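Side-chain contacts in uncharacterized protein (Pyrobaculum aerophilum, PDB 2ZYZ), which probably serves as the structural subunit of an archaeal RNA-splicing endonuclease and may bind nucleic acid, although no function of its own is firmly established: residues 37-42 with 48-53; 55-60 with 76-81; 87-92 with 97-102. One frame throughout, in Å; residues are numbered along the deposited sequence.

Interaction 1: 37-42 with 48-53; sequences FKIIEQ and FIAEKK
Lys52 lays its aliphatic chain across the Phe37 ring at about a right angle, with CB 3.7 Å from the ring centroid and only 11° off the normal: a CH-pi contact over the face. Beyond CG the lysine runs extended and carries NZ away to the carbonyl of Arg35. Next along the hairpin, CD1 of Ile39 touches CB of Ala50 at 3.9 Å. Gln42 then bends at chi2 (91°), which turns its amide back toward CB of Phe48, with OE1 3.8 Å from that carbon; the amide and ring planes are 37° apart. NE2 is held by the carbonyl of Asp44.

Ile40 instead sets CB 4.0 Å from CG2 of Ile49 and rests CG1 and CD1 on CB of Glu51, whose carboxylate pairs with Arg55. Glu41 and Ile49 lie side by side, pointing the same way. Between the strands the carbonyl of Ile49 takes N-H from Ile40 at 2.9 Å (N to O) and, weakly, from Glu41 at 3.4 Å (N to O). Two residues thus face one, and the register slips by a residue: a classic beta bulge in the antiparallel hairpin of strands 38-44 and 47-51.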
loop_
_atom_site.group_PDB
_atom_site.type_symbol
_atom_site.label_atom_id
_atom_site.label_comp_id
_atom_site.label_asym_id
_atom_site.label_seq_id
_atom_site.Cartn_x
_atom_site.Cartn_y
_atom_site.Cartn_z
ATOM N N PHE C 37 -28.027 -2.939 -14.887
ATOM C CA PHE C 37 -28.255 -4.135 -14.106
ATOM C C PHE C 37 -29.660 -4.218 -13.537
ATOM O O PHE C 37 -30.250 -3.243 -13.236
ATOM C CB PHE C 37 -27.259 -4.254 -12.956
ATOM C CG PHE C 37 -25.896 -4.612 -13.375
ATOM C CD1 PHE C 37 -25.127 -3.722 -13.993
ATOM C CD2 PHE C 37 -25.384 -5.852 -13.120
ATOM C CE1 PHE C 37 -23.880 -4.056 -14.360
ATOM C CE2 PHE C 37 -24.152 -6.194 -13.486
ATOM C CZ PHE C 37 -23.396 -5.290 -14.118
ATOM N N LYS C 38 -30.147 -5.429 -13.360
ATOM C CA LYS C 38 -31.208 -5.606 -12.419
ATOM C C LYS C 38 -30.901 -6.377 -11.205
ATOM O O LYS C 38 -30.183 -7.326 -11.235
ATOM C CB LYS C 38 -32.506 -6.063 -13.036
ATOM C CG LYS C 38 -33.722 -5.298 -12.396
ATOM C CD LYS C 38 -33.538 -4.904 -10.879
ATOM C CE LYS C 38 -33.842 -3.499 -10.547
ATOM N NZ LYS C 38 -33.753 -2.646 -11.739
ATOM N N ILE C 39 -31.485 -5.953 -10.106
ATOM C CA ILE C 39 -31.219 -6.610 -8.870
ATOM C C ILE C 39 -32.095 -7.821 -8.744
ATOM O O ILE C 39 -33.296 -7.701 -8.882
ATOM C CB ILE C 39 -31.425 -5.711 -7.664
ATOM C CG1 ILE C 39 -30.805 -4.350 -7.874
ATOM C CG2 ILE C 39 -30.873 -6.359 -6.434
ATOM C CD1 ILE C 39 -29.419 -4.373 -8.288
ATOM N N ILE C 40 -31.495 -8.963 -8.439
ATOM C CA ILE C 40 -32.160 -10.257 -8.493
ATOM C C ILE C 40 -32.606 -10.667 -7.111
ATOM O O ILE C 40 -33.748 -10.939 -6.905
ATOM C CB ILE C 40 -31.280 -11.367 -9.104
ATOM C CG1 ILE C 40 -30.862 -11.029 -10.523
ATOM C CG2 ILE C 40 -31.926 -12.702 -8.997
ATOM C CD1 ILE C 40 -31.910 -10.672 -11.331
ATOM N N GLU C 41 -31.700 -10.627 -6.153
ATOM C CA GLU C 41 -31.958 -11.080 -4.808
ATOM C C GLU C 41 -30.995 -10.451 -3.800
ATOM O O GLU C 41 -29.817 -10.376 -4.033
ATOM C CB GLU C 41 -31.903 -12.594 -4.732
ATOM C CG GLU C 41 -32.572 -13.138 -3.522
ATOM C CD GLU C 41 -32.185 -14.541 -3.237
ATOM O OE1 GLU C 41 -31.355 -15.068 -3.954
ATOM O OE2 GLU C 41 -32.698 -15.121 -2.293
ATOM N N GLN C 42 -31.523 -10.012 -2.675
ATOM C CA GLN C 42 -30.676 -9.604 -1.587
ATOM C C GLN C 42 -30.474 -10.726 -0.643
ATOM O O GLN C 42 -31.429 -11.244 -0.131
ATOM C CB GLN C 42 -31.245 -8.386 -0.893
ATOM C CG GLN C 42 -30.332 -7.769 0.105
ATOM C CD GLN C 42 -29.476 -6.718 -0.529
ATOM O OE1 GLN C 42 -29.916 -6.105 -1.452
ATOM N NE2 GLN C 42 -28.278 -6.484 -0.012
ATOM N N PHE C 48 -25.577 -9.293 -2.492
ATOM C CA PHE C 48 -26.719 -9.400 -3.368
ATOM C C PHE C 48 -26.339 -9.970 -4.718
ATOM O O PHE C 48 -25.216 -10.017 -5.020
ATOM C CB PHE C 48 -27.469 -8.102 -3.543
ATOM C CG PHE C 48 -26.671 -7.011 -4.148
ATOM C CD1 PHE C 48 -26.701 -6.775 -5.489
ATOM C CD2 PHE C 48 -25.892 -6.188 -3.370
ATOM C CE1 PHE C 48 -26.009 -5.791 -6.015
ATOM C CE2 PHE C 48 -25.207 -5.194 -3.941
ATOM C CZ PHE C 48 -25.254 -5.021 -5.281
ATOM N N ILE C 49 -27.326 -10.414 -5.478
ATOM C CA ILE C 49 -27.128 -10.876 -6.834
ATOM C C ILE C 49 -27.741 -9.873 -7.763
ATOM O O ILE C 49 -28.835 -9.461 -7.540
ATOM C CB ILE C 49 -27.816 -12.228 -7.065
ATOM C CG1 ILE C 49 -27.283 -13.242 -6.088
ATOM C CG2 ILE C 49 -27.596 -12.725 -8.500
ATOM C CD1 ILE C 49 -27.977 -14.490 -6.035
ATOM N N ALA C 50 -27.035 -9.515 -8.823
ATOM C CA ALA C 50 -27.584 -8.657 -9.835
ATOM C C ALA C 50 -27.150 -9.159 -11.185
ATOM O O ALA C 50 -26.237 -9.888 -11.273
ATOM C CB ALA C 50 -27.172 -7.297 -9.658
ATOM N N GLU C 51 -27.818 -8.727 -12.237
ATOM C CA GLU C 51 -27.662 -9.316 -13.564
ATOM C C GLU C 51 -27.594 -8.280 -14.673
ATOM O O GLU C 51 -28.382 -7.398 -14.710
ATOM C CB GLU C 51 -28.797 -10.260 -13.864
ATOM C CG GLU C 51 -28.890 -10.614 -15.331
ATOM C CD GLU C 51 -29.625 -11.909 -15.618
ATOM O OE1 GLU C 51 -29.336 -12.480 -16.692
ATOM O OE2 GLU C 51 -30.496 -12.332 -14.825
ATOM N N LYS C 52 -26.606 -8.411 -15.537
ATOM C CA LYS C 52 -26.594 -7.720 -16.789
ATOM C C LYS C 52 -26.421 -8.748 -17.878
ATOM O O LYS C 52 -27.347 -9.309 -18.320
ATOM C CB LYS C 52 -25.487 -6.706 -16.874
ATOM C CG LYS C 52 -25.798 -5.527 -17.717
ATOM C CD LYS C 52 -24.582 -4.743 -18.028
ATOM C CE LYS C 52 -24.788 -3.766 -19.103
ATOM N NZ LYS C 52 -23.805 -2.695 -18.997
ATOM N N LYS C 53 -25.205 -9.070 -18.231
ATOM C CA LYS C 53 -25.104 -10.147 -19.199
ATOM C C LYS C 53 -25.220 -11.475 -18.483
ATOM O O LYS C 53 -25.985 -12.308 -18.873
ATOM C CB LYS C 53 -23.840 -10.058 -20.022
ATOM C CG LYS C 53 -23.819 -8.914 -21.013
ATOM C CD LYS C 53 -22.433 -8.353 -21.232
ATOM C CE LYS C 53 -22.500 -6.938 -21.689
ATOM N NZ LYS C 53 -22.513 -5.977 -20.568
#

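Interaction 2: 55-60 with 76-81; sequences RYLFYV and INMGET
This is a small, buried apolar contact between a sheet and the helix that covers it, made inside the beta-alpha-beta unit of strand 55-62, helix 69-81 and strand 86-91. One strand residue, Leu57, reaches the last turn of the helix, where it meets Met78 and Gly79. The two segments bury just 106 Å² between them, and no hydrogen bond crosses.

The touching is done by a single methyl group. CD2 of Leu57 lies 3.9 Å from CB of Met78 and 3.7 Å from the backbone N of Gly79, so it sits against the helix backbone where these two residues join. Leu57 holds CG opposite its own backbone N (chi1 -178°), which extends the side chain from the strand toward the helix. Met78 meets it through the root of its side chain; the two side chains cross at about a right angle, and the contact is made at CB, not at the sulfur end. Gly79 brings no side chain to the interface, and its CA lies 6.2 Å from the CA of Leu57, the closest CA-to-CA approach of the two segments.

The helix itself is held by its own backbone bonds, among them Thr81 N to Asn77 O at 2.9 Å. Around the contact, Leu57 also packs on Ile47 of the adjacent strand, and Ile76 on Val102 of strand 97-104. Glu80 forms a salt bridge with Arg106.

With only carbon of Leu57 set against carbon and a backbone amide nitrogen, the contact depends on van der Waals fit and the exclusion of water. Burial of the methyl, rather than any polar bond, joins this part of the helix to strand 55-62.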
loop_
_atom_site.group_PDB
_atom_site.type_symbol
_atom_site.label_atom_id
_atom_site.label_comp_id
_atom_site.label_asym_id
_atom_site.label_seq_id
_atom_site.Cartn_x
_atom_site.Cartn_y
_atom_site.Cartn_z
ATOM N N ARG C 55 -25.276 -13.248 -14.275
ATOM C CA ARG C 55 -25.449 -12.905 -12.874
ATOM C C ARG C 55 -24.152 -12.875 -12.112
ATOM O O ARG C 55 -23.336 -13.728 -12.264
ATOM C CB ARG C 55 -26.387 -13.878 -12.194
ATOM C CG ARG C 55 -27.653 -14.076 -12.950
ATOM C CD ARG C 55 -28.718 -14.676 -12.148
ATOM N NE ARG C 55 -30.032 -14.356 -12.664
ATOM C CZ ARG C 55 -31.131 -14.971 -12.236
ATOM N NH1 ARG C 55 -32.289 -14.655 -12.732
ATOM N NH2 ARG C 55 -31.056 -15.876 -11.283
ATOM N N TYR C 56 -24.013 -11.868 -11.269
ATOM C CA TYR C 56 -22.863 -11.736 -10.411
ATOM C C TYR C 56 -23.266 -11.675 -8.943
ATOM O O TYR C 56 -24.299 -11.238 -8.634
ATOM C CB TYR C 56 -22.115 -10.453 -10.727
ATOM C CG TYR C 56 -21.675 -10.190 -12.164
ATOM C CD1 TYR C 56 -22.512 -9.576 -13.029
ATOM C CD2 TYR C 56 -20.414 -10.468 -12.593
ATOM C CE1 TYR C 56 -22.168 -9.319 -14.252
ATOM C CE2 TYR C 56 -20.052 -10.200 -13.868
ATOM C CZ TYR C 56 -20.949 -9.603 -14.688
ATOM O OH TYR C 56 -20.694 -9.248 -15.989
ATOM N N LEU C 57 -22.373 -12.085 -8.077
ATOM C CA LEU C 57 -22.542 -11.892 -6.685
ATOM C C LEU C 57 -21.768 -10.678 -6.246
ATOM O O LEU C 57 -20.587 -10.661 -6.378
ATOM C CB LEU C 57 -22.091 -13.116 -5.922
ATOM C CG LEU C 57 -22.227 -13.156 -4.415
ATOM C CD1 LEU C 57 -23.651 -13.172 -4.038
ATOM C CD2 LEU C 57 -21.534 -14.337 -3.888
ATOM N N PHE C 58 -22.476 -9.676 -5.749
ATOM C CA PHE C 58 -21.901 -8.435 -5.302
ATOM C C PHE C 58 -21.707 -8.423 -3.794
ATOM O O PHE C 58 -22.578 -8.845 -3.062
ATOM C CB PHE C 58 -22.738 -7.253 -5.707
ATOM C CG PHE C 58 -22.667 -6.932 -7.143
ATOM C CD1 PHE C 58 -23.470 -7.565 -8.014
ATOM C CD2 PHE C 58 -21.797 -5.980 -7.620
ATOM C CE1 PHE C 58 -23.398 -7.259 -9.345
ATOM C CE2 PHE C 58 -21.724 -5.696 -8.934
ATOM C CZ PHE C 58 -22.528 -6.334 -9.792
ATOM N N TYR C 59 -20.584 -7.852 -3.372
ATOM C CA TYR C 59 -20.308 -7.624 -1.968
ATOM C C TYR C 59 -19.871 -6.181 -1.794
ATOM O O TYR C 59 -18.962 -5.733 -2.431
ATOM C CB TYR C 59 -19.257 -8.600 -1.457
ATOM C CG TYR C 59 -18.901 -8.456 -0.013
ATOM C CD1 TYR C 59 -19.847 -8.518 0.950
ATOM C CD2 TYR C 59 -17.611 -8.268 0.376
ATOM C CE1 TYR C 59 -19.542 -8.395 2.231
ATOM C CE2 TYR C 59 -17.300 -8.124 1.681
ATOM C CZ TYR C 59 -18.279 -8.193 2.593
ATOM O OH TYR C 59 -17.970 -8.050 3.856
ATOM N N VAL C 60 -20.543 -5.446 -0.931
ATOM C CA VAL C 60 -20.333 -4.039 -0.812
ATOM C C VAL C 60 -19.307 -3.791 0.289
ATOM O O VAL C 60 -19.472 -4.300 1.342
ATOM C CB VAL C 60 -21.638 -3.291 -0.430
ATOM C CG1 VAL C 60 -21.368 -1.917 -0.119
ATOM C CG2 VAL C 60 -22.620 -3.381 -1.504
ATOM N N ILE C 76 -16.298 -15.270 -1.517
ATOM C CA ILE C 76 -15.728 -15.848 -2.702
ATOM C C ILE C 76 -16.188 -17.298 -2.842
ATOM O O ILE C 76 -16.544 -17.719 -3.848
ATOM C CB ILE C 76 -14.217 -15.771 -2.647
ATOM C CG1 ILE C 76 -13.770 -14.320 -2.695
ATOM C CG2 ILE C 76 -13.634 -16.625 -3.663
ATOM C CD1 ILE C 76 -12.373 -14.078 -2.406
ATOM N N ASN C 77 -16.211 -18.005 -1.761
ATOM C CA ASN C 77 -16.667 -19.363 -1.797
ATOM C C ASN C 77 -18.141 -19.433 -2.150
ATOM O O ASN C 77 -18.544 -20.264 -2.840
ATOM C CB ASN C 77 -16.423 -20.004 -0.435
ATOM C CG ASN C 77 -16.721 -21.483 -0.410
ATOM O OD1 ASN C 77 -17.477 -21.956 0.401
ATOM N ND2 ASN C 77 -16.094 -22.201 -1.271
ATOM N N MET C 78 -18.957 -18.561 -1.624
ATOM C CA MET C 78 -20.333 -18.497 -2.091
ATOM C C MET C 78 -20.443 -18.328 -3.608
ATOM O O MET C 78 -21.227 -18.925 -4.225
ATOM C CB MET C 78 -21.052 -17.349 -1.424
ATOM C CG MET C 78 -22.206 -17.667 -0.651
ATOM S SD MET C 78 -23.046 -16.197 -0.142
ATOM C CE MET C 78 -21.925 -15.657 0.967
ATOM N N GLY C 79 -19.605 -17.509 -4.203
ATOM C CA GLY C 79 -19.704 -17.351 -5.618
ATOM C C GLY C 79 -19.393 -18.635 -6.349
ATOM O O GLY C 79 -19.988 -18.923 -7.342
ATOM N N GLU C 80 -18.417 -19.376 -5.847
ATOM C CA GLU C 80 -18.083 -20.664 -6.406
ATOM C C GLU C 80 -19.286 -21.603 -6.234
ATOM O O GLU C 80 -19.686 -22.203 -7.128
ATOM C CB GLU C 80 -16.810 -21.255 -5.767
ATOM C CG GLU C 80 -15.551 -20.517 -6.107
ATOM C CD GLU C 80 -14.278 -21.213 -5.675
ATOM O OE1 GLU C 80 -14.303 -22.401 -5.494
ATOM O OE2 GLU C 80 -13.247 -20.566 -5.547
ATOM N N THR C 81 -19.864 -21.626 -5.060
ATOM C CA THR C 81 -20.987 -22.491 -4.755
ATOM C C THR C 81 -22.208 -22.177 -5.589
ATOM O O THR C 81 -22.916 -23.054 -5.962
ATOM C CB THR C 81 -21.365 -22.346 -3.316
ATOM O OG1 THR C 81 -20.374 -22.926 -2.496
ATOM C CG2 THR C 81 -22.695 -22.936 -3.011
#

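Interaction 3: 87-92 with 97-102; sequences VLALVS and VTYYYV
Tyr99 and Tyr100 put their rings on opposite sides of the hairpin, and a third tyrosine, Tyr101, follows on the Tyr99 side. The Tyr99 ring meets Ala89 obliquely, its CE2 3.8 Å from CB of the alanine, while CG1 of Val87 comes to 3.7 Å from CB of Tyr99. Its hydroxyl is hydrogen-bonded to Asp31. The Tyr101 ring lies alongside Val87, pointing the same way, with its CD2 4.2 Å from CG2 of that valine.

On the other side, Leu90 offers CD1 obliquely to CD1 of the Tyr100 ring at 3.8 Å. Leu88 fits CG against CG1 of Val102 at 3.9 Å; chi1 of Val102 (64°) places that methyl between its backbone N and carbonyl carbon, turned toward the leucine.

Two reciprocal pairs of backbone bonds, Leu88 with Tyr100 and Leu90 with Thr98, zip the strands together, the shortest being Leu90 N to Thr98 O at 2.8 Å. At the turn end one water donates to the carbonyl of Leu90 and lies 2.6 Å from OG1 of Thr98.

Tyr100, Tyr101 and Val102 also form an antiparallel ladder with a strand of another chain, which carries the sheet across the interface. The chemistry is thus divided: regular backbone bonds fix the register, and aliphatic and aromatic side chains pack on both faces of a hairpin that helps build the assembly.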
loop_
_atom_site.group_PDB
_atom_site.type_symbol
_atom_site.label_atom_id
_atom_site.label_comp_id
_atom_site.label_asym_id
_atom_site.label_seq_id
_atom_site.Cartn_x
_atom_site.Cartn_y
_atom_site.Cartn_z
ATOM N N VAL C 87 -18.026 -9.719 -7.446
ATOM C CA VAL C 87 -17.655 -8.344 -7.686
ATOM C C VAL C 87 -17.721 -7.649 -6.346
ATOM O O VAL C 87 -18.687 -7.739 -5.665
ATOM C CB VAL C 87 -18.591 -7.625 -8.672
ATOM C CG1 VAL C 87 -18.179 -6.218 -8.907
ATOM C CG2 VAL C 87 -18.610 -8.322 -9.977
ATOM N N LEU C 88 -16.653 -6.982 -5.998
ATOM C CA LEU C 88 -16.609 -6.131 -4.831
ATOM C C LEU C 88 -17.013 -4.728 -5.222
ATOM O O LEU C 88 -16.430 -4.151 -6.047
ATOM C CB LEU C 88 -15.212 -6.104 -4.230
ATOM C CG LEU C 88 -14.677 -7.455 -3.842
ATOM C CD1 LEU C 88 -13.256 -7.436 -3.407
ATOM C CD2 LEU C 88 -15.574 -8.207 -2.952
ATOM N N ALA C 89 -18.024 -4.197 -4.579
ATOM C CA ALA C 89 -18.443 -2.871 -4.871
ATOM C C ALA C 89 -17.858 -1.969 -3.804
ATOM O O ALA C 89 -18.288 -2.005 -2.724
ATOM C CB ALA C 89 -19.932 -2.787 -4.839
ATOM N N LEU C 90 -16.895 -1.155 -4.172
ATOM C CA LEU C 90 -16.207 -0.308 -3.219
ATOM C C LEU C 90 -16.808 1.077 -3.156
ATOM O O LEU C 90 -16.900 1.707 -4.143
ATOM C CB LEU C 90 -14.748 -0.184 -3.579
ATOM C CG LEU C 90 -14.034 -1.480 -3.953
ATOM C CD1 LEU C 90 -12.652 -1.252 -4.325
ATOM C CD2 LEU C 90 -14.103 -2.496 -3.003
ATOM N N VAL C 91 -17.192 1.523 -1.986
ATOM C CA VAL C 91 -17.871 2.794 -1.877
ATOM C C VAL C 91 -17.104 3.780 -1.019
ATOM O O VAL C 91 -16.720 3.458 0.066
ATOM C CB VAL C 91 -19.262 2.636 -1.272
ATOM C CG1 VAL C 91 -20.071 3.879 -1.472
ATOM C CG2 VAL C 91 -19.938 1.485 -1.846
ATOM N N SER C 92 -16.853 4.960 -1.553
ATOM C CA SER C 92 -16.125 5.966 -0.819
ATOM C C SER C 92 -16.974 6.554 0.293
ATOM O O SER C 92 -18.106 6.379 0.317
ATOM C CB SER C 92 -15.671 7.082 -1.724
ATOM O OG SER C 92 -16.742 7.890 -1.950
ATOM N N VAL C 97 -18.675 4.923 -6.314
ATOM C CA VAL C 97 -18.611 3.498 -6.392
ATOM C C VAL C 97 -17.635 2.999 -7.459
ATOM O O VAL C 97 -17.668 3.457 -8.548
ATOM C CB VAL C 97 -19.979 2.858 -6.652
ATOM C CG1 VAL C 97 -19.870 1.392 -6.500
ATOM C CG2 VAL C 97 -21.002 3.393 -5.738
ATOM N N THR C 98 -16.777 2.080 -7.089
ATOM C CA THR C 98 -15.783 1.485 -7.963
ATOM C C THR C 98 -15.867 -0.018 -7.821
ATOM O O THR C 98 -16.015 -0.470 -6.755
ATOM C CB THR C 98 -14.367 1.903 -7.507
ATOM O OG1 THR C 98 -14.278 3.309 -7.497
ATOM C CG2 THR C 98 -13.305 1.380 -8.451
ATOM N N TYR C 99 -15.774 -0.787 -8.895
ATOM C CA TYR C 99 -15.922 -2.248 -8.803
ATOM C C TYR C 99 -14.640 -3.024 -9.135
ATOM O O TYR C 99 -13.947 -2.683 -10.044
ATOM C CB TYR C 99 -17.071 -2.783 -9.664
ATOM C CG TYR C 99 -18.393 -2.039 -9.529
ATOM C CD1 TYR C 99 -18.663 -0.952 -10.291
ATOM C CD2 TYR C 99 -19.335 -2.428 -8.632
ATOM C CE1 TYR C 99 -19.851 -0.297 -10.187
ATOM C CE2 TYR C 99 -20.488 -1.784 -8.510
ATOM C CZ TYR C 99 -20.776 -0.721 -9.292
ATOM O OH TYR C 99 -21.955 -0.062 -9.146
ATOM N N TYR C 100 -14.339 -4.055 -8.350
ATOM C CA TYR C 100 -13.285 -4.977 -8.649
ATOM C C TYR C 100 -13.810 -6.434 -8.697
ATOM O O TYR C 100 -14.467 -6.849 -7.829
ATOM C CB TYR C 100 -12.152 -4.858 -7.615
ATOM C CG TYR C 100 -11.132 -3.780 -7.873
ATOM C CD1 TYR C 100 -11.428 -2.445 -7.721
ATOM C CD2 TYR C 100 -9.868 -4.098 -8.264
ATOM C CE1 TYR C 100 -10.520 -1.484 -7.954
ATOM C CE2 TYR C 100 -8.949 -3.144 -8.488
ATOM C CZ TYR C 100 -9.265 -1.832 -8.364
ATOM O OH TYR C 100 -8.308 -0.906 -8.600
ATOM N N TYR C 101 -13.409 -7.186 -9.693
ATOM C CA TYR C 101 -13.499 -8.627 -9.584
ATOM C C TYR C 101 -12.583 -9.191 -8.521
ATOM O O TYR C 101 -11.525 -8.708 -8.336
ATOM C CB TYR C 101 -13.153 -9.338 -10.899
ATOM C CG TYR C 101 -13.885 -8.853 -12.101
ATOM C CD1 TYR C 101 -13.220 -8.227 -13.107
ATOM C CD2 TYR C 101 -15.216 -9.063 -12.248
ATOM C CE1 TYR C 101 -13.838 -7.794 -14.166
ATOM C CE2 TYR C 101 -15.863 -8.628 -13.352
ATOM C CZ TYR C 101 -15.146 -7.987 -14.317
ATOM O OH TYR C 101 -15.749 -7.515 -15.421
ATOM N N VAL C 102 -13.015 -10.261 -7.880
ATOM C CA VAL C 102 -12.143 -11.048 -7.059
ATOM C C VAL C 102 -12.385 -12.553 -7.250
ATOM O O VAL C 102 -13.483 -12.939 -7.489
ATOM C CB VAL C 102 -12.269 -10.663 -5.608
ATOM C CG1 VAL C 102 -13.594 -10.952 -5.115
ATOM C CG2 VAL C 102 -11.270 -11.287 -4.805
HETATM O O HOH W 1 -15.187 4.212 -5.209
#

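Overall arrangement
All three contacts involve the same mixed sheet. Interaction 1 is a partly buried hairpin at one margin, where charged side chains mingle with apolar ones; interaction 3 is a largely buried hairpin at the other margin of this chain's sheet, where a strand of another chain continues it, regular in register and rich in tyrosine and aliphatic groups. These two do not touch. The strand of interaction 2 lies between the two hairpins: probable hydrogen bonds join Phe58 N to Phe48 O of interaction 1 (2.9 Å) and Tyr59 O to Ala89 N of interaction 3 (2.8 Å). While both hairpins combine backbone bonds with side-chain packing, the helix-to-sheet contact of interaction 2 has no hydrogen bond across it and is much smaller.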